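Local atomic coordinates of polysaccharide deacetylase (PDB entry 6DQ3), a protein that removes N-acetyl groups from the cell wall linkage unit of streptococcal rhamnopolysaccharides, as a zinc-dependent deacetylase of carbohydrate esterase family 4. Residues Leu52-Val57 and Val71-Phe76; Lys97-Val102 and Ser129-Thr134; Asn101-Leu106 and Val135-Leu140; Asn166-Ala171 and Asn189-Val194. One frame throughout, in Å; residues are numbered along the deposited sequence.

How the contacts relate
Contacts 1, 2 and 4 are buried and belong to one curled mixed sheet, whereas contact 3 is partly buried and lies in the loops at the zinc site. Contacts 1 and 2 meet where strand 71-77 pairs with strand 98-102; contact 2 continues through N101 and V102 into contact 3, and each gives one histidine to the same zinc. Contact 4 touches contact 2 by a bond from H133 to A171 and lies against W73 of contact 1. The chemistry follows position: contact 1 is mostly apolar, with P54 and V57 against an indole; contacts 2 and 4 are backbone ladders between parallel strands; contact 3 relies on one backbone bond beside a metal ligand.

Contact 1: residues Leu52-Val57 and Val71-Phe76; sequences LSPEEV and VVWLTF
The indole of W73 is sandwiched between the first turn of a helix and a threonine of its own strand. V57 comes down on one face, its CG2 3.6 Å from W73 CD2 and displaced toward the rim, while the methyl CG2 of T75 sits over the centre of the opposite face. P54 lies on the same side as V57, its CA over the rim of that face, and P54 CG comes obliquely to W73 CZ2 at 3.9 Å. With CG anti to the backbone N (chi1 -173°), W73 carries its indole to these compact apolar groups; its polar NE1 is bonded to OG1 of T99 on the neighbouring strand. The contact lies within a beta-alpha-beta unit, strand 50-51, helix 54-63, strand 71-77, and sets the start of its helix against its second strand. Just ahead of the helix, L52 still pairs with the strand, its N donating to V72 O over 2.8 Å and nearly straight, while L52 CD1 packs on V71 CB at 3.7 Å. A water then bridges L52 O and L74 N. The helix begins with a capping box: S53 OG accepts from E56 N at 3.3 Å, and E56 OE1 accepts from S53 N at 3.0 Å. Serine suits the cap because its hydroxyl reaches a first-turn NH whose bond to S53 O is only weak; E56 OE1 also salt-bridges K97.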
loop_
_atom_site.group_PDB
_atom_site.type_symbol
_atom_site.label_atom_id
_atom_site.label_comp_id
_atom_site.label_asym_id
_atom_site.label_seq_id
_atom_site.Cartn_x
_atom_site.Cartn_y
_atom_site.Cartn_z
ATOM N N LEU A 52 -6.901 -6.872 5.595
ATOM C CA LEU A 52 -7.556 -5.642 6.006
ATOM C C LEU A 52 -7.653 -4.622 4.878
ATOM O O LEU A 52 -6.796 -4.556 3.994
ATOM C CB LEU A 52 -6.796 -5.011 7.174
ATOM C CG LEU A 52 -6.523 -5.896 8.388
ATOM C CD1 LEU A 52 -5.381 -5.304 9.204
ATOM C CD2 LEU A 52 -7.783 -6.040 9.218
ATOM N N SER A 53 -8.720 -3.809 4.932
ATOM C CA SER A 53 -8.839 -2.578 4.167
ATOM C C SER A 53 -8.256 -1.414 4.960
ATOM O O SER A 53 -8.070 -1.512 6.179
ATOM C CB SER A 53 -10.304 -2.291 3.859
ATOM O OG SER A 53 -10.970 -1.856 5.033
ATOM N N PRO A 54 -7.971 -0.281 4.302
ATOM C CA PRO A 54 -7.495 0.895 5.060
ATOM C C PRO A 54 -8.428 1.292 6.199
ATOM O O PRO A 54 -7.964 1.592 7.306
ATOM C CB PRO A 54 -7.404 1.993 3.987
ATOM C CG PRO A 54 -7.221 1.246 2.684
ATOM C CD PRO A 54 -8.020 -0.030 2.847
ATOM N N GLU A 55 -9.738 1.304 5.946
ATOM C CA GLU A 55 -10.703 1.663 6.978
ATOM C C GLU A 55 -10.581 0.754 8.197
ATOM O O GLU A 55 -10.723 1.210 9.339
ATOM C CB GLU A 55 -12.115 1.601 6.394
ATOM C CG GLU A 55 -12.481 2.732 5.424
ATOM C CD GLU A 55 -11.930 2.564 4.010
ATOM O OE1 GLU A 55 -11.471 1.462 3.643
ATOM O OE2 GLU A 55 -11.968 3.555 3.250
ATOM N N GLU A 56 -10.318 -0.536 7.977
ATOM C CA GLU A 56 -10.214 -1.473 9.089
ATOM C C GLU A 56 -8.925 -1.258 9.870
ATOM O O GLU A 56 -8.914 -1.371 11.103
ATOM C CB GLU A 56 -10.308 -2.901 8.559
ATOM C CG GLU A 56 -11.708 -3.270 8.081
ATOM C CD GLU A 56 -11.763 -4.634 7.410
ATOM O OE1 GLU A 56 -10.828 -4.965 6.653
ATOM O OE2 GLU A 56 -12.744 -5.368 7.640
ATOM N N VAL A 57 -7.834 -0.935 9.177
ATOM C CA VAL A 57 -6.587 -0.620 9.869
ATOM C C VAL A 57 -6.789 0.573 10.796
ATOM O O VAL A 57 -6.368 0.557 11.961
ATOM C CB VAL A 57 -5.462 -0.359 8.853
ATOM C CG1 VAL A 57 -4.228 0.164 9.560
ATOM C CG2 VAL A 57 -5.153 -1.628 8.067
ATOM N N VAL A 71 -3.988 -10.673 11.332
ATOM C CA VAL A 71 -4.422 -9.661 10.381
ATOM C C VAL A 71 -3.202 -9.150 9.627
ATOM O O VAL A 71 -2.069 -9.203 10.108
ATOM C CB VAL A 71 -5.153 -8.475 11.054
ATOM C CG1 VAL A 71 -6.309 -8.964 11.905
ATOM C CG2 VAL A 71 -4.171 -7.644 11.872
ATOM N N VAL A 72 -3.456 -8.628 8.429
ATOM C CA VAL A 72 -2.399 -8.070 7.599
ATOM C C VAL A 72 -3.012 -7.027 6.679
ATOM O O VAL A 72 -4.158 -7.153 6.242
ATOM C CB VAL A 72 -1.671 -9.166 6.785
ATOM C CG1 VAL A 72 -2.654 -9.898 5.881
ATOM C CG2 VAL A 72 -0.542 -8.547 5.986
ATOM N N TRP A 73 -2.236 -5.983 6.393
ATOM C CA TRP A 73 -2.599 -4.965 5.415
ATOM C C TRP A 73 -1.623 -5.090 4.251
ATOM O O TRP A 73 -0.442 -4.755 4.385
ATOM C CB TRP A 73 -2.554 -3.570 6.031
ATOM C CG TRP A 73 -3.067 -2.491 5.125
ATOM C CD1 TRP A 73 -3.796 -2.651 3.974
ATOM C CD2 TRP A 73 -2.876 -1.083 5.284
ATOM N NE1 TRP A 73 -4.078 -1.425 3.421
ATOM C CE2 TRP A 73 -3.523 -0.447 4.204
ATOM C CE3 TRP A 73 -2.224 -0.294 6.238
ATOM C CZ2 TRP A 73 -3.534 0.938 4.054
ATOM C CZ3 TRP A 73 -2.238 1.077 6.085
ATOM C CH2 TRP A 73 -2.888 1.678 5.003
ATOM N N LEU A 74 -2.116 -5.586 3.118
ATOM C CA LEU A 74 -1.309 -5.726 1.914
ATOM C C LEU A 74 -1.340 -4.410 1.150
ATOM O O LEU A 74 -2.415 -3.964 0.727
ATOM C CB LEU A 74 -1.837 -6.852 1.024
ATOM C CG LEU A 74 -2.033 -8.253 1.597
ATOM C CD1 LEU A 74 -2.546 -9.179 0.491
ATOM C CD2 LEU A 74 -0.755 -8.765 2.200
ATOM N N THR A 75 -0.170 -3.793 0.965
ATOM C CA THR A 75 -0.074 -2.525 0.254
ATOM C C THR A 75 0.892 -2.623 -0.919
ATOM O O THR A 75 1.928 -3.291 -0.838
ATOM C CB THR A 75 0.371 -1.373 1.180
ATOM O OG1 THR A 75 1.748 -1.524 1.552
ATOM C CG2 THR A 75 -0.492 -1.327 2.437
ATOM N N PHE A 76 0.541 -1.931 -2.002
ATOM C CA PHE A 76 1.330 -1.862 -3.227
ATOM C C PHE A 76 1.473 -0.397 -3.608
ATOM O O PHE A 76 0.467 0.309 -3.722
ATOM C CB PHE A 76 0.652 -2.610 -4.387
ATOM C CG PHE A 76 0.625 -4.107 -4.236
ATOM C CD1 PHE A 76 -0.159 -4.708 -3.271
ATOM C CD2 PHE A 76 1.365 -4.911 -5.089
ATOM C CE1 PHE A 76 -0.188 -6.084 -3.143
ATOM C CE2 PHE A 76 1.340 -6.285 -4.964
ATOM C CZ PHE A 76 0.564 -6.870 -3.991
HETATM O O HOH W 1 -4.908 -6.201 2.850
#

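Contact 2: residues Lys97-Val102 and Ser129-Thr134; sequences KATNNV and SFQDHT. With ZN (zinc ion), chain D.
Two neighbouring parallel strands of the central sheet, 98-102 and 128-132, run side by side here and end at the zinc site of this carbohydrate esterase family 4 enzyme. The ladder alternates as parallel pairing requires: S129 N donates to A98 O, N100 N to S129 O at 2.8 Å, Q131 N to N100 O and V102 N to Q131 O. The last of these donors stands 37° out of the carbonyl plane of Q131, and the following bond, H133 N to V102 O, is weak as the second strand gives way to loop. T99, N101, S129 and Q131 share one face. There the methyl CG2 of T99 lies 3.5 Å from Q131 CG, and the bend of the glutamine chain at chi2 (-63°) turns its amide back to S129, where NE2 donates to OG at 2.9 Å; Q131 OE1 is taken by the backbone of A169. N100 and F130 occupy the other face, with V102 CG2 near the plane of the F130 ring at its edge, an apolar neighbour suited to this buried phenyl. At the strand's end, D132 OD1 accepts from T134 N, which closes an Asx turn. H133 ND1 bonds to A171 O, a second-shell link that, with the metal bond through NE2, would hold the ring's rotation; D78 and H137 complete the protein ligands, and H133 NE2 binds the zinc at 2.2 Å.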
loop_
_atom_site.group_PDB
_atom_site.type_symbol
_atom_site.label_atom_id
_atom_site.label_comp_id
_atom_site.label_asym_id
_atom_site.label_seq_id
_atom_site.Cartn_x
_atom_site.Cartn_y
_atom_site.Cartn_z
ATOM N N LYS A 97 -7.845 -9.080 0.182
ATOM C CA LYS A 97 -7.984 -7.656 -0.079
ATOM C C LYS A 97 -6.600 -7.015 -0.078
ATOM O O LYS A 97 -5.685 -7.482 0.606
ATOM C CB LYS A 97 -8.886 -6.994 0.967
ATOM C CG LYS A 97 -10.203 -7.735 1.212
ATOM C CD LYS A 97 -11.265 -6.850 1.882
ATOM C CE LYS A 97 -10.824 -6.358 3.259
ATOM N NZ LYS A 97 -11.262 -7.225 4.392
ATOM N N ALA A 98 -6.444 -5.959 -0.875
ATOM C CA ALA A 98 -5.176 -5.239 -0.913
ATOM C C ALA A 98 -5.405 -3.793 -1.325
ATOM O O ALA A 98 -6.435 -3.442 -1.905
ATOM C CB ALA A 98 -4.179 -5.907 -1.870
ATOM N N THR A 99 -4.417 -2.951 -1.016
ATOM C CA THR A 99 -4.469 -1.524 -1.286
ATOM C C THR A 99 -3.346 -1.148 -2.235
ATOM O O THR A 99 -2.204 -1.582 -2.060
ATOM C CB THR A 99 -4.317 -0.694 0.005
ATOM O OG1 THR A 99 -5.424 -0.938 0.873
ATOM C CG2 THR A 99 -4.240 0.799 -0.316
ATOM N N ASN A 100 -3.660 -0.332 -3.234
ATOM C CA ASN A 100 -2.634 0.252 -4.084
ATOM C C ASN A 100 -2.603 1.766 -3.898
ATOM O O ASN A 100 -3.639 2.432 -3.983
ATOM C CB ASN A 100 -2.852 -0.075 -5.558
ATOM C CG ASN A 100 -1.632 0.240 -6.393
ATOM O OD1 ASN A 100 -1.261 1.403 -6.551
ATOM N ND2 ASN A 100 -0.985 -0.795 -6.913
ATOM N N ASN A 101 -1.412 2.298 -3.664
ATOM C CA ASN A 101 -1.212 3.728 -3.468
ATOM C C ASN A 101 -0.876 4.371 -4.806
ATOM O O ASN A 101 0.171 4.085 -5.398
ATOM C CB ASN A 101 -0.126 3.920 -2.421
ATOM C CG ASN A 101 -0.499 3.253 -1.107
ATOM O OD1 ASN A 101 -1.598 3.461 -0.599
ATOM N ND2 ASN A 101 0.391 2.421 -0.576
ATOM N N VAL A 102 -1.760 5.258 -5.263
ATOM C CA VAL A 102 -1.846 5.638 -6.666
ATOM C C VAL A 102 -1.155 6.974 -6.912
ATOM O O VAL A 102 -1.382 7.956 -6.187
ATOM C CB VAL A 102 -3.311 5.708 -7.133
ATOM C CG1 VAL A 102 -3.376 6.159 -8.598
ATOM C CG2 VAL A 102 -4.019 4.376 -6.930
ATOM N N SER A 129 -8.526 -1.640 -2.715
ATOM C CA SER A 129 -8.659 -0.250 -2.306
ATOM C C SER A 129 -7.547 0.573 -2.942
ATOM O O SER A 129 -6.425 0.095 -3.134
ATOM C CB SER A 129 -8.612 -0.120 -0.776
ATOM O OG SER A 129 -8.800 1.218 -0.358
ATOM N N PHE A 130 -7.859 1.821 -3.271
ATOM C CA PHE A 130 -6.917 2.685 -3.968
ATOM C C PHE A 130 -6.763 3.998 -3.213
ATOM O O PHE A 130 -7.701 4.798 -3.128
ATOM C CB PHE A 130 -7.369 2.874 -5.407
ATOM C CG PHE A 130 -7.437 1.575 -6.140
ATOM C CD1 PHE A 130 -6.292 1.028 -6.684
ATOM C CD2 PHE A 130 -8.618 0.859 -6.207
ATOM C CE1 PHE A 130 -6.328 -0.186 -7.323
ATOM C CE2 PHE A 130 -8.663 -0.361 -6.849
ATOM C CZ PHE A 130 -7.514 -0.885 -7.404
ATOM N N GLN A 131 -5.578 4.192 -2.658
ATOM C CA GLN A 131 -5.274 5.304 -1.782
ATOM C C GLN A 131 -4.241 6.207 -2.457
ATOM O O GLN A 131 -3.946 6.073 -3.652
ATOM C CB GLN A 131 -4.822 4.766 -0.420
ATOM C CG GLN A 131 -5.856 3.855 0.266
ATOM C CD GLN A 131 -7.156 4.566 0.613
ATOM O OE1 GLN A 131 -7.146 5.649 1.190
ATOM N NE2 GLN A 131 -8.283 3.962 0.250
ATOM N N ASP A 132 -3.698 7.147 -1.688
ATOM C CA ASP A 132 -2.969 8.266 -2.265
ATOM C C ASP A 132 -1.468 8.030 -2.314
ATOM O O ASP A 132 -0.874 7.502 -1.370
ATOM C CB ASP A 132 -3.262 9.538 -1.466
ATOM C CG ASP A 132 -2.733 10.776 -2.140
ATOM O OD1 ASP A 132 -1.530 11.068 -1.992
ATOM O OD2 ASP A 132 -3.523 11.437 -2.836
ATOM N N HIS A 133 -0.857 8.431 -3.437
ATOM C CA HIS A 133 0.593 8.413 -3.588
ATOM C C HIS A 133 1.071 9.667 -4.315
ATOM O O HIS A 133 2.043 9.619 -5.074
ATOM C CB HIS A 133 1.039 7.141 -4.313
ATOM C CG HIS A 133 2.449 6.728 -4.016
ATOM N ND1 HIS A 133 3.052 6.929 -2.791
ATOM C CD2 HIS A 133 3.365 6.098 -4.786
ATOM C CE1 HIS A 133 4.286 6.455 -2.828
ATOM N NE2 HIS A 133 4.500 5.946 -4.030
ATOM N N THR A 134 0.382 10.792 -4.078
ATOM C CA THR A 134 0.640 12.115 -4.640
ATOM C C THR A 134 0.290 12.192 -6.123
ATOM O O THR A 134 -0.021 11.177 -6.759
ATOM C CB THR A 134 2.097 12.564 -4.455
ATOM O OG1 THR A 134 2.931 11.929 -5.432
ATOM C CG2 THR A 134 2.604 12.267 -3.051
HETATM ZN ZN ZN D . 6.408 5.439 -4.957
HETATM O O HOH W 2 8.432 4.652 -5.936
#

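Contact 3: residues Asn101-Leu106 and Val135-Leu140; sequences NVITGL and VNHPDL. With ZN (zinc ion), chain D; EDO (1,2-ethanediol), chain H.
At the zinc site, the turn after strand 98-102 packs against the loop that carries the metal ligand H137. I103 makes the nearest approach to that ligand: its CD1 lies 3.4 Å from CD2 of the H137 imidazole, and the extended isoleucine chain (chi2 170°) brings this methyl to the ring. The other branch, I103 CG2, sits 3.3 Å from V135 O. That same carbonyl accepts from G105 N at 2.9 Å, the donor lying in the carbonyl plane on a lone pair, so the first turn of helix 104-108 is tied to the loop. A residue without a side chain fits G105, because a CB there would point into V135 O. T104 adds its OG1 against V135 CA at 3.4 Å. At the outer side a 1,2-ethanediol, probably from the crystallisation liquor, donates through O2 to N136 OD1. H137 NE2 binds the zinc at 2.1 Å, alongside D78 and H133. The hydrocarbon chain of I103 supplies no atom that can bind zinc and no donor or acceptor to compete for the imidazole, while V135 O, two residues before H137, is satisfied by G105 N.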
loop_
_atom_site.group_PDB
_atom_site.type_symbol
_atom_site.label_atom_id
_atom_site.label_comp_id
_atom_site.label_asym_id
_atom_site.label_seq_id
_atom_site.Cartn_x
_atom_site.Cartn_y
_atom_site.Cartn_z
ATOM N N ASN A 101 -1.412 2.298 -3.664
ATOM C CA ASN A 101 -1.212 3.728 -3.468
ATOM C C ASN A 101 -0.876 4.371 -4.806
ATOM O O ASN A 101 0.171 4.085 -5.398
ATOM C CB ASN A 101 -0.126 3.920 -2.421
ATOM C CG ASN A 101 -0.499 3.253 -1.107
ATOM O OD1 ASN A 101 -1.598 3.461 -0.599
ATOM N ND2 ASN A 101 0.391 2.421 -0.576
ATOM N N VAL A 102 -1.760 5.258 -5.263
ATOM C CA VAL A 102 -1.846 5.638 -6.666
ATOM C C VAL A 102 -1.155 6.974 -6.912
ATOM O O VAL A 102 -1.382 7.956 -6.187
ATOM C CB VAL A 102 -3.311 5.708 -7.133
ATOM C CG1 VAL A 102 -3.376 6.159 -8.598
ATOM C CG2 VAL A 102 -4.019 4.376 -6.930
ATOM N N ILE A 103 -0.335 7.010 -7.962
ATOM C CA ILE A 103 0.255 8.236 -8.484
ATOM C C ILE A 103 -0.748 8.799 -9.485
ATOM O O ILE A 103 -0.811 8.355 -10.633
ATOM C CB ILE A 103 1.612 7.973 -9.136
ATOM C CG1 ILE A 103 2.542 7.245 -8.162
ATOM C CG2 ILE A 103 2.240 9.266 -9.625
ATOM C CD1 ILE A 103 3.822 6.727 -8.804
ATOM N N THR A 104 -1.541 9.785 -9.059
ATOM C CA THR A 104 -2.712 10.144 -9.853
ATOM C C THR A 104 -2.333 10.803 -11.171
ATOM O O THR A 104 -3.075 10.684 -12.149
ATOM C CB THR A 104 -3.650 11.050 -9.055
ATOM O OG1 THR A 104 -2.970 12.250 -8.670
ATOM C CG2 THR A 104 -4.146 10.317 -7.813
ATOM N N GLY A 105 -1.190 11.490 -11.226
ATOM C CA GLY A 105 -0.794 12.150 -12.459
ATOM C C GLY A 105 -0.559 11.190 -13.611
ATOM O O GLY A 105 -0.908 11.488 -14.757
ATOM N N LEU A 106 0.058 10.039 -13.334
ATOM C CA LEU A 106 0.297 9.064 -14.397
ATOM C C LEU A 106 -1.015 8.505 -14.936
ATOM O O LEU A 106 -1.156 8.297 -16.146
ATOM C CB LEU A 106 1.191 7.937 -13.883
ATOM C CG LEU A 106 2.648 8.328 -13.639
ATOM C CD1 LEU A 106 3.350 7.341 -12.727
ATOM C CD2 LEU A 106 3.397 8.453 -14.969
ATOM N N VAL A 135 0.341 13.404 -6.677
ATOM C CA VAL A 135 0.059 13.599 -8.095
ATOM C C VAL A 135 1.270 13.227 -8.940
ATOM O O VAL A 135 1.171 12.425 -9.873
ATOM C CB VAL A 135 -0.372 15.054 -8.367
ATOM C CG1 VAL A 135 -0.637 15.251 -9.862
ATOM C CG2 VAL A 135 -1.584 15.440 -7.541
ATOM N N ASN A 136 2.434 13.798 -8.625
ATOM C CA ASN A 136 3.611 13.675 -9.470
ATOM C C ASN A 136 4.752 12.897 -8.827
ATOM O O ASN A 136 5.818 12.775 -9.438
ATOM C CB ASN A 136 4.089 15.078 -9.873
ATOM C CG ASN A 136 3.056 15.830 -10.705
ATOM O OD1 ASN A 136 2.735 15.428 -11.828
ATOM N ND2 ASN A 136 2.538 16.929 -10.161
ATOM N N HIS A 137 4.553 12.347 -7.627
ATOM C CA HIS A 137 5.561 11.543 -6.939
ATOM C C HIS A 137 6.839 12.329 -6.668
ATOM O O HIS A 137 7.943 11.817 -6.903
ATOM C CB HIS A 137 5.875 10.290 -7.765
ATOM C CG HIS A 137 6.391 9.132 -6.965
ATOM N ND1 HIS A 137 7.737 8.888 -6.785
ATOM C CD2 HIS A 137 5.742 8.125 -6.333
ATOM C CE1 HIS A 137 7.892 7.794 -6.059
ATOM N NE2 HIS A 137 6.697 7.311 -5.773
ATOM N N PRO A 138 6.742 13.552 -6.151
ATOM C CA PRO A 138 7.946 14.263 -5.716
ATOM C C PRO A 138 8.457 13.732 -4.384
ATOM O O PRO A 138 7.762 13.024 -3.653
ATOM C CB PRO A 138 7.467 15.710 -5.568
ATOM C CG PRO A 138 6.043 15.543 -5.093
ATOM C CD PRO A 138 5.518 14.334 -5.874
ATOM N N ASP A 139 9.703 14.090 -4.084
ATOM C CA ASP A 139 10.207 14.034 -2.712
ATOM C C ASP A 139 9.495 15.136 -1.933
ATOM O O ASP A 139 9.841 16.316 -2.043
ATOM C CB ASP A 139 11.722 14.197 -2.692
ATOM C CG ASP A 139 12.301 14.200 -1.284
ATOM O OD1 ASP A 139 11.533 14.283 -0.305
ATOM O OD2 ASP A 139 13.538 14.104 -1.159
ATOM N N LEU A 140 8.473 14.752 -1.160
ATOM C CA LEU A 140 7.653 15.736 -0.454
ATOM C C LEU A 140 8.502 16.606 0.467
ATOM O O LEU A 140 8.229 17.798 0.634
ATOM C CB LEU A 140 6.560 15.023 0.346
ATOM C CG LEU A 140 5.412 14.374 -0.425
ATOM C CD1 LEU A 140 4.542 13.513 0.474
ATOM C CD2 LEU A 140 4.574 15.455 -1.099
HETATM ZN ZN ZN D . 6.408 5.439 -4.957
HETATM C C1 EDO H . 2.653 12.119 -15.283
HETATM O O1 EDO H . 3.291 12.255 -16.556
HETATM C C2 EDO H . 2.988 13.325 -14.409
HETATM O O2 EDO H . 2.205 13.242 -13.218
HETATM O O HOH W 2 8.432 4.652 -5.936
#

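Contact 4: residues Asn166-Ala171 and Asn189-Val194; sequences NTIAIA and NYKLGV
This is a buried pairing of two parallel strands, 169-171 and 192-198, joined just ahead of their start by a loop-to-loop contact. The join centres on I168 O, which accepts from both K191 N at 2.7 Å and L192 N at 3.1 Å, so one carbonyl holds two successive amides where the second strand begins. The regular ladder follows, with I170 N donating to L192 O and V194 N to I170 O. Tyrosine suits position 190 with its broad apolar face and polar hydroxyl end. Its chi1 of -76° brings the ring alongside the first strand. I170 CB then stands over one face in a CH-pi contact, 4.1 Å from the centroid of the Y190 ring, while I168 O lies in plane at the edge; the hydroxyl bonds to M152 O on helix 145-162. On the other side of the sheet, A169 CB rests 4.0 Å from L192 CB, and A171 CB meets V194 CG2 at 3.4 Å, tighter than usual carbon contact. Small alanines suit this side, where L192 and V194 also pack against W73. G193 is the bridge partner of I170, so strand 192-198 sets no side chain beside the isoleucine there. Helix 179-187 connects the strands, ending in a Schellman motif with N189 as its C-prime residue: a beta-alpha-beta crossover, the connection that builds the deformed (beta/alpha) barrel of carbohydrate esterase family 4 deacetylases.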
loop_
_atom_site.group_PDB
_atom_site.type_symbol
_atom_site.label_atom_id
_atom_site.label_comp_id
_atom_site.label_asym_id
_atom_site.label_seq_id
_atom_site.Cartn_x
_atom_site.Cartn_y
_atom_site.Cartn_z
ATOM N N ASN A 166 -13.914 8.354 -0.302
ATOM C CA ASN A 166 -13.210 9.229 0.633
ATOM C C ASN A 166 -11.862 8.575 0.913
ATOM O O ASN A 166 -11.773 7.637 1.714
ATOM C CB ASN A 166 -14.007 9.437 1.917
ATOM C CG ASN A 166 -13.256 10.276 2.932
ATOM O OD1 ASN A 166 -12.348 11.030 2.583
ATOM N ND2 ASN A 166 -13.634 10.148 4.201
ATOM N N THR A 167 -10.819 9.048 0.235
ATOM C CA THR A 167 -9.478 8.514 0.428
ATOM C C THR A 167 -8.956 8.907 1.801
ATOM O O THR A 167 -9.007 10.083 2.178
ATOM C CB THR A 167 -8.545 9.040 -0.661
ATOM O OG1 THR A 167 -9.105 8.760 -1.953
ATOM C CG2 THR A 167 -7.175 8.391 -0.557
ATOM N N ILE A 168 -8.450 7.934 2.554
ATOM C CA ILE A 168 -8.024 8.186 3.928
ATOM C C ILE A 168 -6.554 7.898 4.169
ATOM O O ILE A 168 -6.044 8.260 5.240
ATOM C CB ILE A 168 -8.877 7.387 4.938
ATOM C CG1 ILE A 168 -8.720 5.880 4.714
ATOM C CG2 ILE A 168 -10.341 7.764 4.815
ATOM C CD1 ILE A 168 -9.204 5.047 5.887
ATOM N N ALA A 169 -5.851 7.251 3.237
ATOM C CA ALA A 169 -4.480 6.827 3.474
ATOM C C ALA A 169 -3.557 7.377 2.401
ATOM O O ALA A 169 -3.947 7.527 1.239
ATOM C CB ALA A 169 -4.372 5.291 3.510
ATOM N N ILE A 170 -2.319 7.665 2.804
ATOM C CA ILE A 170 -1.286 8.127 1.887
ATOM C C ILE A 170 -0.015 7.330 2.145
ATOM O O ILE A 170 0.280 6.938 3.281
ATOM C CB ILE A 170 -1.024 9.650 2.031
ATOM C CG1 ILE A 170 0.052 10.117 1.045
ATOM C CG2 ILE A 170 -0.632 9.983 3.470
ATOM C CD1 ILE A 170 0.240 11.620 1.008
ATOM N N ALA A 171 0.719 7.055 1.069
ATOM C CA ALA A 171 2.086 6.546 1.142
ATOM C C ALA A 171 3.009 7.642 0.619
ATOM O O ALA A 171 2.828 8.115 -0.505
ATOM C CB ALA A 171 2.254 5.265 0.319
ATOM N N ASN A 189 -7.226 15.781 6.206
ATOM C CA ASN A 189 -8.144 14.734 6.642
ATOM C C ASN A 189 -7.697 13.336 6.231
ATOM O O ASN A 189 -8.529 12.429 6.118
ATOM C CB ASN A 189 -9.564 15.016 6.138
ATOM C CG ASN A 189 -10.191 16.248 6.805
ATOM O OD1 ASN A 189 -10.729 17.132 6.133
ATOM N ND2 ASN A 189 -10.115 16.305 8.131
ATOM N N TYR A 190 -6.401 13.134 6.003
ATOM C CA TYR A 190 -5.864 11.784 5.962
ATOM C C TYR A 190 -5.904 11.167 7.354
ATOM O O TYR A 190 -5.635 11.835 8.351
ATOM C CB TYR A 190 -4.430 11.791 5.451
ATOM C CG TYR A 190 -4.317 11.982 3.966
ATOM C CD1 TYR A 190 -4.556 10.928 3.097
ATOM C CD2 TYR A 190 -3.966 13.207 3.432
ATOM C CE1 TYR A 190 -4.449 11.094 1.735
ATOM C CE2 TYR A 190 -3.860 13.387 2.082
ATOM C CZ TYR A 190 -4.101 12.323 1.231
ATOM O OH TYR A 190 -3.995 12.493 -0.126
ATOM N N LYS A 191 -6.230 9.880 7.417
ATOM C CA LYS A 191 -6.302 9.161 8.683
ATOM C C LYS A 191 -5.108 8.251 8.912
ATOM O O LYS A 191 -4.746 7.993 10.068
ATOM C CB LYS A 191 -7.583 8.322 8.737
ATOM C CG LYS A 191 -8.869 9.130 8.592
ATOM C CD LYS A 191 -9.003 10.151 9.713
ATOM C CE LYS A 191 -10.256 11.010 9.568
ATOM N NZ LYS A 191 -10.368 12.004 10.676
ATOM N N LEU A 192 -4.496 7.769 7.829
ATOM C CA LEU A 192 -3.372 6.850 7.881
ATOM C C LEU A 192 -2.283 7.309 6.926
ATOM O O LEU A 192 -2.561 7.860 5.856
ATOM C CB LEU A 192 -3.784 5.424 7.491
ATOM C CG LEU A 192 -4.800 4.714 8.380
ATOM C CD1 LEU A 192 -5.224 3.399 7.721
ATOM C CD2 LEU A 192 -4.244 4.471 9.767
ATOM N N GLY A 193 -1.037 7.060 7.315
ATOM C CA GLY A 193 0.105 7.322 6.466
ATOM C C GLY A 193 1.135 6.227 6.643
ATOM O O GLY A 193 1.376 5.782 7.768
ATOM N N VAL A 194 1.733 5.763 5.548
ATOM C CA VAL A 194 2.697 4.671 5.598
ATOM C C VAL A 194 4.037 5.149 5.061
ATOM O O VAL A 194 4.102 5.914 4.094
ATOM C CB VAL A 194 2.214 3.421 4.825
ATOM C CG1 VAL A 194 0.998 2.828 5.524
ATOM C CG2 VAL A 194 1.912 3.739 3.378
HETATM O O HOH W 3 -10.433 11.140 4.992
#